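Local atomic coordinates of SusD homolog (Bacteroides thetaiotaomicron VPI-5482, PDB entry 3FDH), a protein that probably binds glycans at the outer membrane of a gut bacterium and helps hand them to a partner transporter, as SusD does for starch. Residues A[119-124]-A[159-164]; A[153-158]-A[491-496]; A[247-252]-A[326-331]; A[320-325]-A[423-428]. All blocks are in the same frame, centred on the assembly; numbering follows the deposited sequence.

Contact 1 of 4, residues A[119-124]-A[159-164]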
loop_
_atom_site.group_PDB
_atom_site.type_symbol
_atom_site.label_atom_id
_atom_site.label_comp_id
_atom_site.label_asym_id
_atom_site.label_seq_id
_atom_site.Cartn_x
_atom_site.Cartn_y
_atom_site.Cartn_z
ATOM N N ASN A 119 -9.885 -2.557 6.562
ATOM C CA ASN A 119 -9.921 -1.221 7.166
ATOM C C ASN A 119 -9.446 -1.227 8.604
ATOM O O ASN A 119 -8.794 -0.281 9.062
ATOM C CB ASN A 119 -11.292 -0.588 7.004
ATOM C CG ASN A 119 -11.519 -0.113 5.581
ATOM O OD1 ASN A 119 -10.921 0.872 5.140
ATOM N ND2 ASN A 119 -12.344 -0.836 4.843
ATOM N N CYS A 120 -9.715 -2.323 9.299
ATOM C CA CYS A 120 -9.216 -2.441 10.671
ATOM C C CYS A 120 -7.716 -2.466 10.660
ATOM O O CYS A 120 -7.049 -1.918 11.542
ATOM C CB CYS A 120 -9.722 -3.706 11.361
ATOM S SG CYS A 120 -11.478 -3.604 11.875
ATOM N N ALA A 121 -7.183 -3.107 9.646
ATOM C CA ALA A 121 -5.720 -3.237 9.507
ATOM C C ALA A 121 -5.092 -1.882 9.244
ATOM O O ALA A 121 -4.024 -1.553 9.770
ATOM C CB ALA A 121 -5.381 -4.197 8.381
ATOM N N LEU A 122 -5.747 -1.085 8.413
ATOM C CA LEU A 122 -5.203 0.273 8.113
ATOM C C LEU A 122 -5.167 1.058 9.410
ATOM O O LEU A 122 -4.232 1.780 9.732
ATOM C CB LEU A 122 -6.030 0.989 7.021
ATOM C CG LEU A 122 -5.888 0.458 5.591
ATOM C CD1 LEU A 122 -6.977 1.041 4.676
ATOM C CD2 LEU A 122 -4.488 0.730 5.029
ATOM N N ILE A 123 -6.192 0.862 10.208
ATOM C CA ILE A 123 -6.252 1.571 11.478
ATOM C C ILE A 123 -5.084 1.134 12.355
ATOM O O ILE A 123 -4.317 1.939 12.921
ATOM C CB ILE A 123 -7.575 1.293 12.253
ATOM C CG1 ILE A 123 -8.767 1.996 11.591
ATOM C CG2 ILE A 123 -7.483 1.816 13.671
ATOM C CD1 ILE A 123 -10.111 1.649 12.225
ATOM N N ALA A 124 -5.001 -0.171 12.506
ATOM C CA ALA A 124 -4.014 -0.756 13.405
ATOM C C ALA A 124 -2.613 -0.468 12.926
ATOM O O ALA A 124 -1.750 -0.119 13.693
ATOM C CB ALA A 124 -4.252 -2.279 13.593
ATOM N N THR A 159 -6.624 -9.372 16.347
ATOM C CA THR A 159 -7.448 -10.529 16.626
ATOM C C THR A 159 -8.773 -10.369 15.872
ATOM O O THR A 159 -9.297 -11.323 15.326
ATOM C CB THR A 159 -7.727 -10.688 18.117
ATOM O OG1 THR A 159 -6.491 -10.997 18.777
ATOM C CG2 THR A 159 -8.726 -11.822 18.350
ATOM N N GLN A 160 -9.276 -9.140 15.823
ATOM C CA GLN A 160 -10.551 -8.840 15.157
ATOM C C GLN A 160 -10.404 -8.969 13.665
ATOM O O GLN A 160 -11.280 -9.450 12.961
ATOM C CB GLN A 160 -11.072 -7.450 15.518
ATOM C CG GLN A 160 -11.427 -7.320 16.977
ATOM C CD GLN A 160 -11.747 -5.883 17.402
ATOM O OE1 GLN A 160 -12.795 -5.323 17.050
ATOM N NE2 GLN A 160 -10.881 -5.320 18.243
ATOM N N ILE A 161 -9.232 -8.602 13.199
ATOM C CA ILE A 161 -8.921 -8.670 11.774
ATOM C C ILE A 161 -8.953 -10.113 11.281
ATOM O O ILE A 161 -9.621 -10.464 10.282
ATOM C CB ILE A 161 -7.555 -8.038 11.482
ATOM C CG1 ILE A 161 -7.655 -6.528 11.681
ATOM C CG2 ILE A 161 -7.086 -8.363 10.088
ATOM C CD1 ILE A 161 -6.307 -5.792 11.744
ATOM N N ILE A 162 -8.254 -10.971 12.001
ATOM C CA ILE A 162 -8.190 -12.396 11.601
ATOM C C ILE A 162 -9.566 -13.065 11.699
ATOM O O ILE A 162 -9.970 -13.897 10.867
ATOM C CB ILE A 162 -7.175 -13.165 12.430
ATOM C CG1 ILE A 162 -5.799 -12.563 12.199
ATOM C CG2 ILE A 162 -7.213 -14.667 12.059
ATOM C CD1 ILE A 162 -5.395 -12.639 10.755
ATOM N N SER A 163 -10.300 -12.627 12.697
ATOM C CA SER A 163 -11.634 -13.147 12.950
ATOM C C SER A 163 -12.563 -12.788 11.802
ATOM O O SER A 163 -13.349 -13.615 11.326
ATOM C CB SER A 163 -12.144 -12.622 14.282
ATOM O OG SER A 163 -13.463 -13.070 14.537
ATOM N N TYR A 164 -12.452 -11.561 11.332
ATOM C CA TYR A 164 -13.226 -11.135 10.176
ATOM C C TYR A 164 -12.903 -11.973 8.950
ATOM O O TYR A 164 -13.784 -12.332 8.163
ATOM C CB TYR A 164 -13.041 -9.656 9.841
ATOM C CG TYR A 164 -13.969 -8.720 10.604
ATOM C CD1 TYR A 164 -15.321 -8.963 10.682
ATOM C CD2 TYR A 164 -13.487 -7.546 11.171
ATOM C CE1 TYR A 164 -16.159 -8.095 11.360
ATOM C CE2 TYR A 164 -14.323 -6.665 11.845
ATOM C CZ TYR A 164 -15.649 -6.942 11.936
ATOM O OH TYR A 164 -16.480 -6.068 12.620
#
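Ile161 of helix 154-171 reaches across to Cys120 and Ala121 of helix 106-127, and almost everything between 119-124 and 159-164 is apolar packing. The isoleucine's longer branch does the work. Its CG1 lies 3.5 Å from Cys120 CB, and the terminal CD1 comes down on the backbone of the other helix, 3.4 Å from Ala121 CA and 3.8 Å from Ala121 CB. CG1 stands opposite the carbonyl carbon (chi1 -70°) and the chain runs on extended, which carries the methyl to the small alanine; Ala124 CB borders the same methyl more loosely. The second kind of contact is sulfur-aromatic: Cys120 SG sits at the edge of the Tyr164 ring, near its plane, with CE2 as the nearest ring atom at 4.2 Å. The hydroxyl of that tyrosine points on to Arg90, with which it is hydrogen-bonded. The two axes pass 9.4 Å apart and run nearly antiparallel, at 163°, consistent with the helical, TPR-related fold of the SusD family. Helix 76-95 adds Leu86 against Cys120 and Ile93 against Tyr164, while Tyr205 of helix 191-208 touches both Ala121 and Ile161.

Contact 2 of 4, residues A[153-158]-A[491-496]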
loop_
_atom_site.group_PDB
_atom_site.type_symbol
_atom_site.label_atom_id
_atom_site.label_comp_id
_atom_site.label_asym_id
_atom_site.label_seq_id
_atom_site.Cartn_x
_atom_site.Cartn_y
_atom_site.Cartn_z
ATOM N N THR A 153 -6.117 -2.345 21.948
ATOM C CA THR A 153 -4.693 -2.497 21.681
ATOM C C THR A 153 -4.594 -2.950 20.257
ATOM O O THR A 153 -5.540 -3.513 19.710
ATOM C CB THR A 153 -4.008 -3.554 22.548
ATOM O OG1 THR A 153 -4.556 -4.852 22.252
ATOM C CG2 THR A 153 -4.136 -3.202 24.034
ATOM N N GLN A 154 -3.434 -2.714 19.665
ATOM C CA GLN A 154 -3.216 -3.101 18.275
ATOM C C GLN A 154 -3.368 -4.607 18.158
ATOM O O GLN A 154 -3.852 -5.144 17.144
ATOM C CB GLN A 154 -1.826 -2.679 17.793
ATOM C CG GLN A 154 -1.669 -2.714 16.290
ATOM C CD GLN A 154 -0.262 -2.721 15.867
ATOM O OE1 GLN A 154 0.549 -3.497 16.387
ATOM N NE2 GLN A 154 0.063 -1.877 14.867
ATOM N N GLN A 155 -2.973 -5.296 19.219
ATOM C CA GLN A 155 -3.074 -6.754 19.228
ATOM C C GLN A 155 -4.556 -7.163 19.191
ATOM O O GLN A 155 -4.939 -8.063 18.455
ATOM C CB GLN A 155 -2.341 -7.377 20.409
ATOM C CG GLN A 155 -2.360 -8.899 20.399
ATOM C CD GLN A 155 -1.693 -9.493 21.653
ATOM O OE1 GLN A 155 -1.456 -8.791 22.648
ATOM N NE2 GLN A 155 -1.403 -10.787 21.607
ATOM N N GLU A 156 -5.377 -6.462 19.959
ATOM C CA GLU A 156 -6.809 -6.725 19.975
ATOM C C GLU A 156 -7.429 -6.469 18.616
ATOM O O GLU A 156 -8.328 -7.175 18.196
ATOM C CB GLU A 156 -7.524 -5.891 21.034
ATOM C CG GLU A 156 -7.282 -6.425 22.408
ATOM C CD GLU A 156 -7.726 -5.514 23.519
ATOM O OE1 GLU A 156 -7.870 -4.290 23.311
ATOM O OE2 GLU A 156 -7.874 -6.040 24.631
ATOM N N ILE A 157 -6.912 -5.467 17.918
ATOM C CA ILE A 157 -7.465 -5.113 16.607
ATOM C C ILE A 157 -7.119 -6.249 15.655
ATOM O O ILE A 157 -7.957 -6.717 14.876
ATOM C CB ILE A 157 -6.967 -3.728 16.093
ATOM C CG1 ILE A 157 -7.428 -2.591 17.015
ATOM C CG2 ILE A 157 -7.497 -3.503 14.615
ATOM C CD1 ILE A 157 -6.835 -1.214 16.677
ATOM N N TYR A 158 -5.885 -6.733 15.734
ATOM C CA TYR A 158 -5.446 -7.840 14.862
ATOM C C TYR A 158 -6.241 -9.131 15.101
ATOM O O TYR A 158 -6.547 -9.875 14.157
ATOM C CB TYR A 158 -3.929 -8.074 14.846
ATOM C CG TYR A 158 -3.317 -7.365 13.632
ATOM C CD1 TYR A 158 -2.918 -6.055 13.681
ATOM C CD2 TYR A 158 -3.249 -7.997 12.429
ATOM C CE1 TYR A 158 -2.414 -5.417 12.574
ATOM C CE2 TYR A 158 -2.779 -7.366 11.305
ATOM C CZ TYR A 158 -2.347 -6.072 11.383
ATOM O OH TYR A 158 -1.850 -5.468 10.259
ATOM N N PRO A 491 7.112 3.107 18.687
ATOM C CA PRO A 491 6.756 2.211 17.572
ATOM C C PRO A 491 5.389 1.572 17.818
ATOM O O PRO A 491 4.929 1.505 18.936
ATOM C CB PRO A 491 7.807 1.104 17.648
ATOM C CG PRO A 491 8.872 1.596 18.504
ATOM C CD PRO A 491 8.322 2.665 19.392
ATOM N N VAL A 492 4.762 1.070 16.773
ATOM C CA VAL A 492 3.494 0.324 16.955
ATOM C C VAL A 492 3.830 -1.044 17.578
ATOM O O VAL A 492 4.994 -1.471 17.594
ATOM C CB VAL A 492 2.677 0.210 15.627
ATOM C CG1 VAL A 492 2.415 1.646 15.128
ATOM C CG2 VAL A 492 3.383 -0.642 14.529
ATOM N N TRP A 493 2.827 -1.731 18.092
ATOM C CA TRP A 493 3.079 -3.008 18.780
ATOM C C TRP A 493 3.775 -4.090 17.963
ATOM O O TRP A 493 4.730 -4.705 18.421
ATOM C CB TRP A 493 1.802 -3.520 19.393
ATOM C CG TRP A 493 1.907 -4.837 20.052
ATOM C CD1 TRP A 493 2.351 -5.092 21.323
ATOM C CD2 TRP A 493 1.506 -6.088 19.500
ATOM N NE1 TRP A 493 2.251 -6.435 21.583
ATOM C CE2 TRP A 493 1.738 -7.070 20.480
ATOM C CE3 TRP A 493 0.964 -6.479 18.262
ATOM C CZ2 TRP A 493 1.466 -8.424 20.267
ATOM C CZ3 TRP A 493 0.699 -7.836 18.045
ATOM C CH2 TRP A 493 0.949 -8.785 19.057
ATOM N N TRP A 494 3.351 -4.291 16.732
ATOM C CA TRP A 494 3.970 -5.342 15.928
ATOM C C TRP A 494 5.404 -5.016 15.587
ATOM O O TRP A 494 6.159 -5.888 15.125
ATOM C CB TRP A 494 3.151 -5.766 14.694
ATOM C CG TRP A 494 2.639 -4.725 13.704
ATOM C CD1 TRP A 494 1.335 -4.432 13.472
ATOM C CD2 TRP A 494 3.398 -3.895 12.803
ATOM N NE1 TRP A 494 1.220 -3.490 12.483
ATOM C CE2 TRP A 494 2.465 -3.133 12.055
ATOM C CE3 TRP A 494 4.756 -3.732 12.545
ATOM C CZ2 TRP A 494 2.843 -2.215 11.072
ATOM C CZ3 TRP A 494 5.141 -2.797 11.540
ATOM C CH2 TRP A 494 4.179 -2.052 10.839
ATOM N N ALA A 495 5.793 -3.787 15.895
ATOM C CA ALA A 495 7.164 -3.310 15.614
ATOM C C ALA A 495 7.982 -3.293 16.881
ATOM O O ALA A 495 9.090 -2.778 16.904
ATOM C CB ALA A 495 7.159 -1.922 14.937
ATOM N N GLY A 496 7.418 -3.840 17.951
ATOM C CA GLY A 496 8.116 -3.900 19.228
ATOM C C GLY A 496 7.671 -2.827 20.185
ATOM O O GLY A 496 8.226 -2.687 21.288
#
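The indole of Trp493 carries the aliphatic part of Gln155 on one face, with Gln155 CB 3.7 Å from the centroid of the six-membered ring in a CH-pi contact, and has Gln154 OE1 at its edge. Gln155 runs out extended over the indole, its CG 3.6 Å from Trp493 CH2 and its amide tilted only 20° from the ring plane. Trp494 has CG2 of its neighbour Val492 over one face; the Gln154 amide lies nearly parallel to this indole, and Tyr158 CE1 comes within 4.0 Å of Trp494 CD1, the two ring planes almost perpendicular. A chi1 of -165° swings the Gln154 chain away from its own N and into the turn, where OE1 accepts from Trp494 N, 2.9 Å away and in the carbonyl plane. Its NE2 donates to Ala124 O, so both ends of the buried amide are used. Asp125 OD1 takes hydrogen bonds from both Tyr158 OH and Trp494 NE1. Thr153 and Glu156 form a capping box at the start of helix 154-171. This N-terminal end thus meets the short 3-10 turn 493-495 near the C-terminus, with Ala124 of helix 106-127 against Tyr158 and helix 431-443 packing against Trp494 through Asn436, Arg439 and Arg440.

Contact 3 of 4, residues A[247-252]-A[326-331]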
loop_
_atom_site.group_PDB
_atom_site.type_symbol
_atom_site.label_atom_id
_atom_site.label_comp_id
_atom_site.label_asym_id
_atom_site.label_seq_id
_atom_site.Cartn_x
_atom_site.Cartn_y
_atom_site.Cartn_z
ATOM N N ASN A 247 -13.025 9.287 -14.188
ATOM C CA ASN A 247 -12.960 8.741 -12.838
ATOM C C ASN A 247 -11.525 8.298 -12.599
ATOM O O ASN A 247 -11.140 7.219 -13.007
ATOM C CB ASN A 247 -13.882 7.553 -12.741
ATOM C CG ASN A 247 -14.130 7.157 -11.333
ATOM O OD1 ASN A 247 -14.010 7.993 -10.437
ATOM N ND2 ASN A 247 -14.494 5.885 -11.109
ATOM N N ILE A 248 -10.761 9.144 -11.927
ATOM C CA ILE A 248 -9.308 8.955 -11.885
ATOM C C ILE A 248 -8.668 8.220 -10.723
ATOM O O ILE A 248 -9.201 8.098 -9.637
ATOM C CB ILE A 248 -8.615 10.315 -12.077
ATOM C CG1 ILE A 248 -8.695 11.160 -10.810
ATOM C CG2 ILE A 248 -9.212 11.040 -13.297
ATOM C CD1 ILE A 248 -8.267 12.645 -11.018
ATOM N N ASN A 249 -7.487 7.712 -11.041
ATOM C CA ASN A 249 -6.596 7.018 -10.103
ATOM C C ASN A 249 -6.182 8.036 -9.039
ATOM O O ASN A 249 -5.880 9.186 -9.368
ATOM C CB ASN A 249 -5.395 6.435 -10.883
ATOM C CG ASN A 249 -4.252 6.008 -9.993
ATOM O OD1 ASN A 249 -3.644 6.826 -9.327
ATOM N ND2 ASN A 249 -3.916 4.709 -10.033
ATOM N N PRO A 250 -6.128 7.615 -7.764
ATOM C CA PRO A 250 -5.908 8.546 -6.659
ATOM C C PRO A 250 -4.512 9.128 -6.488
ATOM O O PRO A 250 -4.367 10.239 -5.964
ATOM C CB PRO A 250 -6.329 7.730 -5.446
ATOM C CG PRO A 250 -6.044 6.312 -5.838
ATOM C CD PRO A 250 -6.471 6.267 -7.282
ATOM N N PHE A 251 -3.521 8.353 -6.902
ATOM C CA PHE A 251 -2.119 8.751 -6.921
ATOM C C PHE A 251 -1.986 9.830 -8.027
ATOM O O PHE A 251 -1.461 10.933 -7.821
ATOM C CB PHE A 251 -1.224 7.530 -7.186
ATOM C CG PHE A 251 0.249 7.840 -7.155
ATOM C CD1 PHE A 251 0.927 7.910 -5.961
ATOM C CD2 PHE A 251 0.950 8.075 -8.316
ATOM C CE1 PHE A 251 2.274 8.214 -5.912
ATOM C CE2 PHE A 251 2.278 8.395 -8.273
ATOM C CZ PHE A 251 2.959 8.450 -7.075
ATOM N N TYR A 252 -2.484 9.485 -9.206
ATOM C CA TYR A 252 -2.564 10.437 -10.303
ATOM C C TYR A 252 -3.311 11.696 -9.842
ATOM O O TYR A 252 -2.925 12.845 -10.144
ATOM C CB TYR A 252 -3.274 9.800 -11.518
ATOM C CG TYR A 252 -3.707 10.808 -12.554
ATOM C CD1 TYR A 252 -4.906 11.503 -12.426
ATOM C CD2 TYR A 252 -2.931 11.050 -13.672
ATOM C CE1 TYR A 252 -5.287 12.430 -13.376
ATOM C CE2 TYR A 252 -3.302 11.962 -14.615
ATOM C CZ TYR A 252 -4.473 12.655 -14.465
ATOM O OH TYR A 252 -4.849 13.546 -15.428
ATOM N N LYS A 326 -3.122 7.783 -15.202
ATOM C CA LYS A 326 -4.484 8.212 -14.927
ATOM C C LYS A 326 -5.495 7.119 -14.601
ATOM O O LYS A 326 -6.347 7.281 -13.699
ATOM C CB LYS A 326 -5.000 9.078 -16.073
ATOM C CG LYS A 326 -6.341 9.734 -15.784
ATOM C CD LYS A 326 -6.760 10.567 -16.981
ATOM C CE LYS A 326 -8.042 11.337 -16.720
ATOM N NZ LYS A 326 -8.359 12.320 -17.816
ATOM N N THR A 327 -5.352 6.016 -15.323
ATOM C CA THR A 327 -6.272 4.901 -15.216
ATOM C C THR A 327 -5.637 3.631 -14.694
ATOM O O THR A 327 -6.230 2.573 -14.760
ATOM C CB THR A 327 -6.997 4.646 -16.545
ATOM O OG1 THR A 327 -6.050 4.325 -17.560
ATOM C CG2 THR A 327 -7.782 5.887 -16.973
ATOM N N ALA A 328 -4.467 3.733 -14.087
ATOM C CA ALA A 328 -3.868 2.537 -13.500
ATOM C C ALA A 328 -4.749 2.045 -12.356
ATOM O O ALA A 328 -5.255 2.859 -11.557
ATOM C CB ALA A 328 -2.430 2.828 -12.985
ATOM N N PRO A 329 -4.886 0.712 -12.197
ATOM C CA PRO A 329 -5.713 0.270 -11.067
ATOM C C PRO A 329 -5.087 0.485 -9.718
ATOM O O PRO A 329 -3.885 0.563 -9.581
ATOM C CB PRO A 329 -5.849 -1.248 -11.267
ATOM C CG PRO A 329 -4.726 -1.640 -12.254
ATOM C CD PRO A 329 -4.447 -0.399 -13.066
ATOM N N THR A 330 -5.952 0.553 -8.726
ATOM C CA THR A 330 -5.530 0.588 -7.351
ATOM C C THR A 330 -5.483 -0.861 -6.902
ATOM O O THR A 330 -6.479 -1.583 -6.943
ATOM C CB THR A 330 -6.465 1.389 -6.429
ATOM O OG1 THR A 330 -6.419 2.772 -6.784
ATOM C CG2 THR A 330 -6.047 1.211 -4.980
ATOM N N LEU A 331 -4.294 -1.274 -6.492
ATOM C CA LEU A 331 -4.059 -2.653 -6.048
ATOM C C LEU A 331 -4.204 -2.743 -4.503
ATOM O O LEU A 331 -3.346 -2.287 -3.730
ATOM C CB LEU A 331 -2.696 -3.161 -6.566
ATOM C CG LEU A 331 -2.521 -3.139 -8.084
ATOM C CD1 LEU A 331 -1.135 -3.712 -8.480
ATOM C CD2 LEU A 331 -3.662 -3.829 -8.749
#
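Asn249 ties its segment to 326-331 with two hydrogen bonds. Its backbone N donates to Lys326 O at 2.9 Å, and its side-chain ND2 to Ala328 O at 2.7 Å. The second bond is almost straight at the hydrogen (175°) and lies in the plane of the asparagine amide, although it meets Ala328 O from well above that carbonyl's plane. Beside this polar pair, Lys326 lays its extended chain over one face of Tyr252. Its CG stands over the ring centre, 3.8 Å from the centroid in a CH-pi contact, and Lys326 CA approaches Tyr252 CD2 to 3.5 Å. Farther out, Lys326 CE meets Ile248 CG2 at 3.6 Å, and the ammonium group ends on Ser245 O. A lysine in place of Tyr252 would probably leave the methylenes of Lys326 without their flat support and put a second positive charge close by.

The same asparagine is the N-cap of helix 250-258: OD1 accepts from Tyr252 N in a nearly straight bond and, weakly, from Phe251 N. With CG placed opposite the backbone N (chi1 165°), one amide caps the helix with its oxygen and reaches the segment 326-331 with its nitrogen, which also donates to Ala427 O. Next to the cap, Pro250 CD rests 3.5 Å from Thr330 OG1, a hydroxyl hydrogen-bonded to Tyr243 OH. Thr330 begins the short strand 330-331, which pairs antiparallel with 238-240, while Ala33 and Phe34 of helix 21-37 touch Thr330 and Pro250, respectively.

Contact 4 of 4, residues A[320-325]-A[423-428]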
loop_
_atom_site.group_PDB
_atom_site.type_symbol
_atom_site.label_atom_id
_atom_site.label_comp_id
_atom_site.label_asym_id
_atom_site.label_seq_id
_atom_site.Cartn_x
_atom_site.Cartn_y
_atom_site.Cartn_z
ATOM N N SER A 320 8.383 10.891 -11.318
ATOM C CA SER A 320 8.194 9.511 -11.741
ATOM C C SER A 320 7.080 9.505 -12.805
ATOM O O SER A 320 6.159 10.320 -12.767
ATOM C CB SER A 320 7.827 8.574 -10.585
ATOM O OG SER A 320 6.507 8.807 -10.100
ATOM N N ALA A 321 7.157 8.560 -13.729
ATOM C CA ALA A 321 6.150 8.403 -14.794
ATOM C C ALA A 321 4.756 8.141 -14.192
ATOM O O ALA A 321 3.699 8.477 -14.750
ATOM C CB ALA A 321 6.560 7.241 -15.732
ATOM N N PHE A 322 4.816 7.591 -12.995
ATOM C CA PHE A 322 3.633 7.098 -12.269
ATOM C C PHE A 322 2.587 8.170 -11.913
ATOM O O PHE A 322 1.397 7.878 -11.788
ATOM C CB PHE A 322 4.049 6.345 -11.007
ATOM C CG PHE A 322 4.873 5.126 -11.296
ATOM C CD1 PHE A 322 4.321 4.058 -11.983
ATOM C CD2 PHE A 322 6.224 5.097 -10.954
ATOM C CE1 PHE A 322 5.081 2.954 -12.260
ATOM C CE2 PHE A 322 6.995 4.017 -11.238
ATOM C CZ PHE A 322 6.426 2.926 -11.906
ATOM N N VAL A 323 3.040 9.413 -11.802
ATOM C CA VAL A 323 2.135 10.497 -11.439
ATOM C C VAL A 323 1.130 10.787 -12.572
ATOM O O VAL A 323 0.129 11.454 -12.359
ATOM C CB VAL A 323 2.898 11.787 -10.989
ATOM C CG1 VAL A 323 3.904 11.489 -9.794
ATOM C CG2 VAL A 323 3.582 12.493 -12.186
ATOM N N TYR A 324 1.396 10.281 -13.783
ATOM C CA TYR A 324 0.503 10.470 -14.943
ATOM C C TYR A 324 -0.281 9.218 -15.348
ATOM O O TYR A 324 -0.888 9.145 -16.426
ATOM C CB TYR A 324 1.287 11.040 -16.137
ATOM C CG TYR A 324 1.474 12.539 -15.997
ATOM C CD1 TYR A 324 0.406 13.404 -16.180
ATOM C CD2 TYR A 324 2.703 13.083 -15.664
ATOM C CE1 TYR A 324 0.568 14.766 -16.023
ATOM C CE2 TYR A 324 2.863 14.436 -15.478
ATOM C CZ TYR A 324 1.793 15.270 -15.651
ATOM O OH TYR A 324 1.976 16.637 -15.513
ATOM N N ALA A 325 -0.264 8.220 -14.468
ATOM C CA ALA A 325 -0.934 6.908 -14.714
ATOM C C ALA A 325 -2.420 7.023 -14.365
ATOM O O ALA A 325 -2.909 6.394 -13.448
ATOM C CB ALA A 325 -0.272 5.786 -13.878
ATOM N N ALA A 423 9.571 -3.176 -6.452
ATOM C CA ALA A 423 8.324 -3.575 -7.149
ATOM C C ALA A 423 7.087 -2.782 -6.772
ATOM O O ALA A 423 6.173 -2.588 -7.549
ATOM C CB ALA A 423 8.025 -5.045 -6.913
HETATM N N MSE A 424 7.094 -2.333 -5.538
HETATM C CA MSE A 424 5.927 -1.701 -4.885
HETATM C C MSE A 424 5.883 -0.162 -4.997
HETATM O O MSE A 424 4.984 0.527 -4.541
HETATM C CB MSE A 424 5.747 -2.311 -3.499
HETATM C CG MSE A 424 5.353 -3.724 -3.582
HETATM SE SE MSE A 424 5.007 -4.677 -1.954
HETATM C CE MSE A 424 3.314 -3.887 -1.383
ATOM N N TRP A 425 6.829 0.307 -5.789
ATOM C CA TRP A 425 6.882 1.706 -6.270
ATOM C C TRP A 425 5.995 1.771 -7.512
ATOM O O TRP A 425 6.131 0.994 -8.438
ATOM C CB TRP A 425 8.301 2.041 -6.702
ATOM C CG TRP A 425 8.477 3.348 -7.355
ATOM C CD1 TRP A 425 7.995 4.549 -6.914
ATOM C CD2 TRP A 425 9.262 3.635 -8.513
ATOM N NE1 TRP A 425 8.391 5.574 -7.736
ATOM C CE2 TRP A 425 9.151 5.033 -8.751
ATOM C CE3 TRP A 425 10.048 2.849 -9.393
ATOM C CZ2 TRP A 425 9.807 5.655 -9.789
ATOM C CZ3 TRP A 425 10.645 3.467 -10.451
ATOM C CH2 TRP A 425 10.554 4.867 -10.629
ATOM N N GLY A 426 5.111 2.733 -7.527
ATOM C CA GLY A 426 4.192 2.958 -8.618
ATOM C C GLY A 426 3.002 3.854 -8.342
ATOM O O GLY A 426 3.025 4.684 -7.404
ATOM N N ALA A 427 1.972 3.650 -9.145
ATOM C CA ALA A 427 0.680 4.372 -9.066
ATOM C C ALA A 427 -0.389 3.449 -8.512
ATOM O O ALA A 427 -1.604 3.745 -8.543
ATOM C CB ALA A 427 0.266 4.864 -10.512
ATOM N N SER A 428 0.059 2.305 -8.009
ATOM C CA SER A 428 -0.836 1.219 -7.553
ATOM C C SER A 428 -1.381 1.300 -6.128
ATOM O O SER A 428 -2.221 0.477 -5.734
ATOM C CB SER A 428 -0.179 -0.161 -7.763
ATOM O OG SER A 428 0.221 -0.344 -9.114
#
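Phe322 and Ala427 bring the two backbones to within 5.1 Å between CA atoms, where the 3-10 turn 321-323 faces an irregular segment that passes through Gly426 in an extended conformation. The side chains build on Phe322. Gly426 CA lies over the centre of one face of its ring, 3.5 Å from the centroid in a CH-pi contact. The same phenyl turns an edge to the face of Trp425 in a T-shaped stack, CE2 standing over the indole 3.4 Å from Trp425 CE2, the planes at 76°. It is the setting of CG opposite the carbonyl carbon (chi1 -62°) that lets the phenyl offer its face to Gly426 and its edge to Trp425. A serine in place of Phe322 is likely to open a gap there, stripping Gly426 CA of its aromatic cover and leaving one indole face without its edge-on partner. Ser320 CB also reaches the indole, 3.6 Å from Trp425 CZ2, and Glu52 OE2 is hydrogen-bonded to both Ser320 OG and Trp425 NE1. Farther along, the methyls of Ala325 and Ala427 meet at 3.5 Å. The contact joins the link between strands 319-320 and 330-331 to the one between helices 412-423 and 431-443; helix 250-258 packs on it through Phe251, and helix 354-379 touches Phe322 through Ser371 and Ile372.

How the contacts relate
The four contacts form two touching pairs. Contacts 1 and 2, centres about 11 Å apart, share helix 154-171 and are joined by the bond from Gln154 NE2 to Ala124 O, 2.8 Å long. Contacts 3 and 4, centres about 10 Å apart, are stitched together by Leu331 N to Ser428 O at 2.8 Å and by Asn249 ND2 to Ala427 O at 2.9 Å. Between the pairs nothing touches: contacts 2 and 3 have centres about 31 Å apart, and contact 2 lies across the chain's centre from both 3 and 4. In sequence, contact 2 spans far enough to enclose contacts 3 and 4, tying the C-terminal region back to helix 154-171, more than 300 residues earlier.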